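Local coordinates for bifunctional purine biosynthetic protein ADE5,7 (Cryptococcus neoformans var. grubii serotype A, PDB 7LVO) that catalyses the second and fifth steps of de novo purine biosynthesis, the part described here being its N-terminal glycinamide ribonucleotide (GAR) synthetase half, at residues S147-K150 with E151-R155; V175-K179 with S180-T184; R292-D296 with V297-T301; M321-D325 with G326-L330. All coordinates share one frame; numbering follows the deposited sequence.

Contact 1 of 4, residues S147-K150 with E151-R155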
# COMPACT_ATOMS: atom_id res chain seq x y z
N SER A 147 12.61 13.05 -1.50
CA SER A 147 13.49 14.08 -0.98
C SER A 147 12.84 14.82 0.18
O SER A 147 13.46 15.03 1.23
CB SER A 147 13.87 15.06 -2.10
OG SER A 147 12.72 15.70 -2.62
N LEU A 148 11.59 15.24 0.01
CA LEU A 148 10.87 15.89 1.10
C LEU A 148 10.72 14.95 2.29
O LEU A 148 10.89 15.37 3.45
CB LEU A 148 9.51 16.38 0.61
CG LEU A 148 8.60 17.03 1.65
CD1 LEU A 148 7.59 17.96 0.96
CD2 LEU A 148 7.86 16.00 2.50
N SER A 149 10.42 13.68 2.03
CA SER A 149 10.20 12.74 3.13
C SER A 149 11.47 12.55 3.95
O SER A 149 11.42 12.51 5.18
CB SER A 149 9.72 11.39 2.58
OG SER A 149 10.76 10.72 1.90
N LYS A 150 12.62 12.43 3.28
CA LYS A 150 13.87 12.26 4.01
C LYS A 150 14.21 13.50 4.82
O LYS A 150 14.67 13.40 5.97
CB LYS A 150 15.00 11.92 3.04
CG LYS A 150 14.79 10.62 2.27
CD LYS A 150 14.95 9.38 3.15
CE LYS A 150 16.39 9.21 3.63
NZ LYS A 150 16.61 7.88 4.28
N GLU A 151 14.00 14.69 4.24
CA GLU A 151 14.20 15.92 5.00
C GLU A 151 13.27 15.96 6.21
O GLU A 151 13.69 16.35 7.31
CB GLU A 151 13.96 17.14 4.10
CG GLU A 151 14.23 18.48 4.78
CD GLU A 151 13.68 19.66 4.00
OE1 GLU A 151 13.22 19.46 2.85
OE2 GLU A 151 13.71 20.79 4.53
N PHE A 152 12.01 15.58 6.02
CA PHE A 152 11.07 15.53 7.13
C PHE A 152 11.58 14.63 8.25
O PHE A 152 11.47 14.98 9.43
CB PHE A 152 9.70 15.05 6.63
CG PHE A 152 8.69 14.81 7.72
CD1 PHE A 152 8.60 13.58 8.34
CD2 PHE A 152 7.84 15.83 8.13
CE1 PHE A 152 7.68 13.36 9.35
CE2 PHE A 152 6.92 15.62 9.14
CZ PHE A 152 6.83 14.39 9.75
N MET A 153 12.14 13.47 7.90
CA MET A 153 12.62 12.55 8.92
C MET A 153 13.77 13.16 9.71
O MET A 153 13.81 13.09 10.94
CB MET A 153 13.04 11.23 8.28
CG MET A 153 11.91 10.47 7.60
SD MET A 153 12.52 9.05 6.65
CE MET A 153 11.11 8.69 5.61
N ALA A 154 14.73 13.78 9.00
CA ALA A 154 15.87 14.37 9.68
C ALA A 154 15.45 15.54 10.56
O ALA A 154 15.95 15.69 11.68
CB ALA A 154 16.92 14.80 8.65
N ARG A 155 14.54 16.38 10.07
CA ARG A 155 14.11 17.54 10.84
C ARG A 155 13.42 17.13 12.14
O ARG A 155 13.45 17.89 13.11
CB ARG A 155 13.18 18.42 10.01
CG ARG A 155 12.55 19.55 10.78
CD ARG A 155 11.84 20.56 9.87
NE ARG A 155 10.71 19.96 9.16
CZ ARG A 155 10.76 19.50 7.92
NH1 ARG A 155 11.88 19.55 7.21
NH2 ARG A 155 9.67 18.97 7.39
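Glu-151, Phe-152, Met-153 and Ala-154 each send their backbone N-H to the carbonyl four residues back, from Ser-147 O to Lys-150 O, in the regular ladder of helix 146-155; Phe-152 N to Leu-148 O is the shortest rung at 2.8 Å. The side chains of this last stretch of the helix meet the preceding turn mostly through its carbonyls. Met-153 lays its extended chain back along the helix, with CG anti to its own carbonyl carbon (chi1 -63°). That torsion brings CG to 3.2 Å from Ser-149 O and carries the terminal CE to 4.2 Å from Ser-149 OG, while SD passes Lys-150 CD at 4.3 Å. Phe-152 touches the turn through CB, 3.4 Å from Leu-148 O, and its ring then leads off toward Thr-301 and Met-305 of helix 287-307. On the exposed side Glu-151 reaches forward one turn to Arg-155, OE2 to NH1 3.5 Å, and Arg-155 NH2 makes a second salt bridge with Asp-308. Lys-150 bends at chi2 and chi3 and delivers NZ to Glu-233, Thr-160 and Ala-161 O; Glu-233 lies in the predicted ATP-binding region. The helix thus sets an exposed ion pair, Glu-151 with Arg-155, against the buried Lys-150, Phe-152 and Met-153; there the lysine has a carboxylate and two further oxygens for its ammonium, which would probably favour its charged form.

Contact 2 of 4, residues V175-K179 with S180-T184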
# COMPACT_ATOMS: atom_id res chain seq x y z
N VAL A 175 27.67 13.24 -8.42
CA VAL A 175 28.83 12.40 -8.71
C VAL A 175 29.91 12.59 -7.65
O VAL A 175 30.48 11.61 -7.14
CB VAL A 175 29.37 12.70 -10.12
CG1 VAL A 175 30.69 11.99 -10.36
CG2 VAL A 175 28.34 12.30 -11.18
N ALA A 176 30.21 13.84 -7.31
CA ALA A 176 31.21 14.10 -6.29
C ALA A 176 30.82 13.49 -4.95
O ALA A 176 31.69 13.05 -4.19
CB ALA A 176 31.42 15.61 -6.13
N TYR A 177 29.52 13.46 -4.64
CA TYR A 177 29.08 12.89 -3.37
C TYR A 177 29.40 11.40 -3.30
O TYR A 177 29.84 10.91 -2.25
CB TYR A 177 27.58 13.14 -3.19
CG TYR A 177 27.01 12.61 -1.89
CD1 TYR A 177 27.37 13.17 -0.68
CD2 TYR A 177 26.11 11.55 -1.89
CE1 TYR A 177 26.85 12.69 0.51
CE2 TYR A 177 25.59 11.07 -0.71
CZ TYR A 177 25.96 11.65 0.49
OH TYR A 177 25.44 11.17 1.67
N ILE A 178 29.18 10.67 -4.39
CA ILE A 178 29.53 9.25 -4.41
C ILE A 178 31.04 9.08 -4.41
O ILE A 178 31.57 8.16 -3.78
CB ILE A 178 28.88 8.57 -5.63
CG1 ILE A 178 27.36 8.67 -5.54
CG2 ILE A 178 29.32 7.11 -5.73
CD1 ILE A 178 26.63 8.15 -6.76
N LYS A 179 31.76 9.96 -5.11
CA LYS A 179 33.21 9.87 -5.18
C LYS A 179 33.87 10.00 -3.81
O LYS A 179 35.00 9.54 -3.63
CB LYS A 179 33.75 10.94 -6.13
CG LYS A 179 35.25 10.91 -6.34
CD LYS A 179 35.68 12.03 -7.29
CE LYS A 179 37.20 12.12 -7.39
NZ LYS A 179 37.62 13.23 -8.31
N SER A 180 33.19 10.62 -2.84
CA SER A 180 33.74 10.83 -1.52
C SER A 180 33.46 9.69 -0.55
O SER A 180 33.86 9.77 0.61
CB SER A 180 33.20 12.14 -0.92
OG SER A 180 31.80 12.09 -0.77
N LYS A 181 32.77 8.63 -1.00
CA LYS A 181 32.48 7.48 -0.15
C LYS A 181 31.86 7.94 1.17
O LYS A 181 32.54 7.93 2.20
CB LYS A 181 33.76 6.68 0.11
CG LYS A 181 34.42 6.11 -1.13
CD LYS A 181 33.56 5.03 -1.77
CE LYS A 181 34.34 4.27 -2.85
NZ LYS A 181 34.80 5.17 -3.95
N PRO A 182 30.59 8.33 1.17
CA PRO A 182 30.00 8.90 2.39
C PRO A 182 29.39 7.86 3.32
O PRO A 182 29.17 8.13 4.50
CB PRO A 182 28.93 9.86 1.85
CG PRO A 182 28.83 9.58 0.34
CD PRO A 182 29.63 8.34 0.06
N PHE A 183 29.11 6.67 2.80
CA PHE A 183 28.34 5.66 3.52
C PHE A 183 29.27 4.60 4.11
O PHE A 183 30.12 4.05 3.40
CB PHE A 183 27.30 5.02 2.60
CG PHE A 183 26.31 6.00 2.03
CD1 PHE A 183 25.86 7.06 2.80
CD2 PHE A 183 25.85 5.86 0.74
CE1 PHE A 183 24.96 7.97 2.28
CE2 PHE A 183 24.95 6.77 0.21
CZ PHE A 183 24.50 7.82 0.99
N THR A 184 29.08 4.31 5.40
CA THR A 184 29.90 3.31 6.06
C THR A 184 29.73 1.94 5.43
O THR A 184 30.70 1.18 5.30
CB THR A 184 29.55 3.26 7.55
OG1 THR A 184 29.72 4.56 8.13
CG2 THR A 184 30.45 2.26 8.27
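The C-terminal end of helix 171-179 and the loop that leaves it make up this contact, in the ATP-grasp part of the enzyme. Lys-181 is the first residue to abandon helical angles, with positive phi, and its N-H bonds back to Ile-178 O at 3.1 Å, only three residues away. Ser-180 N reaches Ala-176 O and Tyr-177 O only weakly, but its hydroxyl does better: OG donates to Tyr-177 O at 2.7 Å from above the carbonyl plane. For this OG sits between its own backbone N and carbonyl carbon (chi1 62°), which turns it back toward the last helical turn. Pro-182 then lies against the flat of the tyrosine ring. Its CG lies over the centre of one face of the Tyr-177 ring, 3.6 Å from the centroid and 14° off the normal, a CH-pi contact, and the same CG is 3.1 Å from Tyr-177 O. Phe-183 adds an offset edge-to-face pair in which the edge of Tyr-177 is directed at the phenylalanine face; the planes stand at 79°, and Tyr-177 OH is 3.3 Å from Phe-183 CE1. Both rings rest on Val-232 of strand 229-234. Ile-178, on the helix, packs against Ala-210, Phe-211 and Leu-214 of helix 207-218, and Lys-181 bridges to Asp-207 at the start of that helix, before the chain runs on into strand 188-192.

Contact 3 of 4, residues R292-D296 with V297-T301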
# COMPACT_ATOMS: atom_id res chain seq x y z
N ARG A 292 9.23 0.57 19.67
CA ARG A 292 10.17 1.52 19.07
C ARG A 292 9.58 2.16 17.82
O ARG A 292 9.63 3.38 17.66
CB ARG A 292 11.48 0.81 18.75
CG ARG A 292 12.15 0.15 19.94
CD ARG A 292 13.28 0.99 20.50
NE ARG A 292 12.81 2.23 21.09
CZ ARG A 292 13.60 3.16 21.63
NH1 ARG A 292 14.92 3.01 21.65
NH2 ARG A 292 13.06 4.25 22.15
N CYS A 293 9.01 1.35 16.93
CA CYS A 293 8.38 1.89 15.73
C CYS A 293 7.31 2.92 16.08
O CYS A 293 7.25 4.01 15.49
CB CYS A 293 7.77 0.77 14.89
SG CYS A 293 8.95 -0.37 14.17
N VAL A 294 6.46 2.59 17.05
CA VAL A 294 5.37 3.50 17.41
C VAL A 294 5.92 4.76 18.07
O VAL A 294 5.59 5.89 17.67
CB VAL A 294 4.36 2.78 18.33
CG1 VAL A 294 3.33 3.77 18.87
CG2 VAL A 294 3.69 1.64 17.59
N LYS A 295 6.78 4.59 19.08
CA LYS A 295 7.22 5.74 19.86
C LYS A 295 8.26 6.59 19.13
O LYS A 295 8.33 7.80 19.35
CB LYS A 295 7.80 5.28 21.20
CG LYS A 295 6.77 4.71 22.17
CD LYS A 295 5.69 5.73 22.50
CE LYS A 295 4.95 5.36 23.78
NZ LYS A 295 5.82 5.50 24.98
N ASP A 296 9.08 5.98 18.29
CA ASP A 296 10.18 6.68 17.64
C ASP A 296 9.88 7.12 16.22
O ASP A 296 10.64 7.94 15.68
CB ASP A 296 11.44 5.79 17.64
CG ASP A 296 11.84 5.34 19.03
OD1 ASP A 296 11.20 5.78 20.00
OD2 ASP A 296 12.79 4.54 19.14
N VAL A 297 8.82 6.60 15.60
CA VAL A 297 8.53 6.93 14.21
C VAL A 297 7.08 7.39 14.04
O VAL A 297 6.83 8.53 13.64
CB VAL A 297 8.81 5.71 13.30
CG1 VAL A 297 8.37 5.99 11.87
CG2 VAL A 297 10.29 5.34 13.35
N LEU A 298 6.13 6.51 14.34
CA LEU A 298 4.73 6.79 14.03
C LEU A 298 4.24 8.05 14.74
O LEU A 298 3.74 8.98 14.11
CB LEU A 298 3.86 5.59 14.40
CG LEU A 298 3.75 4.49 13.33
CD1 LEU A 298 5.12 4.00 12.91
CD2 LEU A 298 2.90 3.34 13.86
N GLU A 299 4.37 8.09 16.07
CA GLU A 299 3.88 9.25 16.80
C GLU A 299 4.69 10.50 16.49
O GLU A 299 4.09 11.56 16.26
CB GLU A 299 3.86 8.94 18.31
CG GLU A 299 2.76 7.96 18.69
CD GLU A 299 2.83 7.52 20.14
OE1 GLU A 299 3.84 7.83 20.82
OE2 GLU A 299 1.88 6.86 20.60
N PRO A 300 6.03 10.46 16.46
CA PRO A 300 6.77 11.64 15.98
C PRO A 300 6.40 12.05 14.57
O PRO A 300 6.45 13.24 14.24
CB PRO A 300 8.23 11.20 16.08
CG PRO A 300 8.24 10.16 17.14
CD PRO A 300 6.92 9.43 17.02
N THR A 301 6.02 11.10 13.72
CA THR A 301 5.60 11.45 12.37
C THR A 301 4.27 12.21 12.39
O THR A 301 4.15 13.27 11.76
CB THR A 301 5.48 10.19 11.50
OG1 THR A 301 6.77 9.60 11.31
CG2 THR A 301 4.88 10.53 10.15
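Val-297 and Leu-298 close the buried side of this helix turn on Cys-293, whose carbonyl takes both N-H groups: a straight bond from Leu-298 N at 3.0 Å, nearly along the C=O axis, and a weak one from Val-297 N. Glu-299 N reaches back five residues to Val-294 O, with an N-H...O angle of 175°. The leucine CD1 folds back to 3.3 Å from Cys-293 O, and its other methyl, CD2, meets Val-294 CG2 at 4.2 Å. From this side Val-297 packs on Val-329 and Phe-320, and Leu-298 on Phe-320 and Ile-252, so the helix is seated on the antiparallel sheet of the ATP-grasp fold. These five-residue bonds belong to a pi-type turn within helix 287-307, across which the axes of 292-296 and 297-301 differ by 19°. A kink follows at Pro-300, whose nitrogen has no hydrogen to give the turn before; its CD sits 3.2 Å from Lys-295 O. Directly after the proline, Thr-301 N and OG1 both bond Val-297 O, and that hydroxyl also pairs with Tyr-332 OH.

The outward side is held more loosely. Lys-295 and Glu-299 lie side by side pointing the same way, joined through methylene rather than charge: Lys-295 CD is 3.3 Å from Glu-299 OE1, whereas NZ stays 5.2 Å from that oxygen and makes a long, weak ion pair with Glu-291. Arg-292 NE and Asp-296 OD2 approach to 3.0 Å, but the carboxylate oxygen stands well out of the guanidinium plane, an attraction of charges to which no N-H is directed.

Contact 4 of 4, residues M321-D325 with G326-L330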
# COMPACT_ATOMS: atom_id res chain seq x y z
N MET A 321 13.01 -1.13 7.98
CA MET A 321 14.05 -2.16 7.95
C MET A 321 14.57 -2.30 9.37
O MET A 321 15.02 -1.31 9.97
CB MET A 321 15.18 -1.81 6.99
CG MET A 321 16.30 -2.85 6.99
SD MET A 321 17.52 -2.62 5.69
CE MET A 321 16.55 -3.04 4.24
N ILE A 322 14.49 -3.51 9.92
CA ILE A 322 15.00 -3.79 11.25
C ILE A 322 16.49 -4.07 11.10
O ILE A 322 16.89 -5.18 10.74
CB ILE A 322 14.27 -4.95 11.92
CG1 ILE A 322 12.76 -4.70 11.92
CG2 ILE A 322 14.79 -5.15 13.34
CD1 ILE A 322 12.34 -3.41 12.57
N THR A 323 17.32 -3.07 11.34
CA THR A 323 18.77 -3.23 11.25
C THR A 323 19.31 -3.69 12.60
O THR A 323 18.59 -3.77 13.60
CB THR A 323 19.44 -1.92 10.82
OG1 THR A 323 19.44 -1.00 11.92
CG2 THR A 323 18.70 -1.31 9.64
N ALA A 324 20.61 -3.98 12.62
CA ALA A 324 21.26 -4.35 13.87
C ALA A 324 21.21 -3.23 14.90
O ALA A 324 21.31 -3.50 16.10
CB ALA A 324 22.72 -4.75 13.61
N ASP A 325 21.03 -1.99 14.46
CA ASP A 325 20.96 -0.84 15.35
C ASP A 325 19.52 -0.39 15.62
O ASP A 325 19.32 0.66 16.23
CB ASP A 325 21.76 0.33 14.78
CG ASP A 325 23.25 0.05 14.72
OD1 ASP A 325 23.65 -1.08 15.06
OD2 ASP A 325 24.02 0.95 14.33
N GLY A 326 18.53 -1.17 15.17
CA GLY A 326 17.15 -0.85 15.43
C GLY A 326 16.36 -0.57 14.17
O GLY A 326 16.88 -0.64 13.05
N PRO A 327 15.08 -0.23 14.33
CA PRO A 327 14.25 0.05 13.15
C PRO A 327 14.73 1.29 12.40
O PRO A 327 15.26 2.23 12.99
CB PRO A 327 12.85 0.26 13.74
CG PRO A 327 12.90 -0.34 15.11
CD PRO A 327 14.32 -0.18 15.58
N ARG A 328 14.54 1.27 11.09
CA ARG A 328 14.87 2.39 10.22
C ARG A 328 13.76 2.54 9.19
O ARG A 328 13.29 1.55 8.63
CB ARG A 328 16.21 2.18 9.51
CG ARG A 328 17.40 2.07 10.45
CD ARG A 328 17.69 3.37 11.16
NE ARG A 328 18.84 3.27 12.05
CZ ARG A 328 18.78 2.86 13.31
NH1 ARG A 328 17.64 2.51 13.87
NH2 ARG A 328 19.90 2.80 14.02
N VAL A 329 13.36 3.79 8.94
CA VAL A 329 12.29 4.06 7.98
C VAL A 329 12.87 4.06 6.57
O VAL A 329 13.71 4.90 6.23
CB VAL A 329 11.61 5.40 8.29
CG1 VAL A 329 10.56 5.70 7.24
CG2 VAL A 329 10.99 5.37 9.69
N LEU A 330 12.43 3.11 5.75
CA LEU A 330 12.84 3.09 4.36
C LEU A 330 12.03 4.07 3.52
O LEU A 330 12.58 4.78 2.68
CB LEU A 330 12.70 1.68 3.78
CG LEU A 330 13.59 0.58 4.37
CD1 LEU A 330 13.32 -0.73 3.65
CD2 LEU A 330 15.06 0.96 4.28
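A tight beta hairpin joins strand 315-323 to strand 326-333, the latter carrying Glu-331 and Asn-333, predicted magnesium ligands, at its far end. Met-321 and Arg-328 form a hydrogen-bonded pair, Met-321 N giving a 2.8 Å bond to Arg-328 O in the carbonyl plane. Ile-322 and Pro-327 follow as the non-hydrogen-bonded pair, with Ile-322 CD1 against Pro-327 CB at 3.9 Å. The chain reverses in a type I turn from Thr-323 to Gly-326, itself closed by N-H bonds in both directions. Thr-323 doubles the closure: OG1 donates to Gly-326 O at 2.8 Å on a lone pair, and also accepts from Asp-325 N, an ST turn. Gly-326 has a phi of 116°, where a CB would clash with Asp-325 O. Arg-328 bends at chi2 (-68°) and curls back over the turn; its NH1 grips Pro-327 O at 2.6 Å within the guanidinium plane, while NH1 and NH2 both make weak bonds to Asp-325 O. Thr-323 OG1 lies over one face of that guanidinium, and its CG2 touches Arg-328 CG at 3.7 Å. At the far end Met-321 CB packs on Leu-330 CD2 at 3.9 Å, beside Glu-240 of the adjoining strand.

Overall arrangement
Contacts 1, 3 and 4 pack on one another, whereas contact 2 lies apart, its centre about 20 Å from that of contact 1 and about 30 Å from that of contact 3. Contact 1 is the most buried. Val-329 of contact 4 is the shared surface: Met-153 of contact 1 and Val-297 of contact 3 both press on it, and Phe-152 touches Thr-301 between the two helices. Regular helix bonding in contact 1 gives way to five-residue bonds in contact 3 and strand pairing with a polar turn in contact 4. Contact 2, more exposed but with Phe-183 and Ile-178 buried, adds a hydroxyl, a proline and two rings to a few backbone bonds where its helix ends.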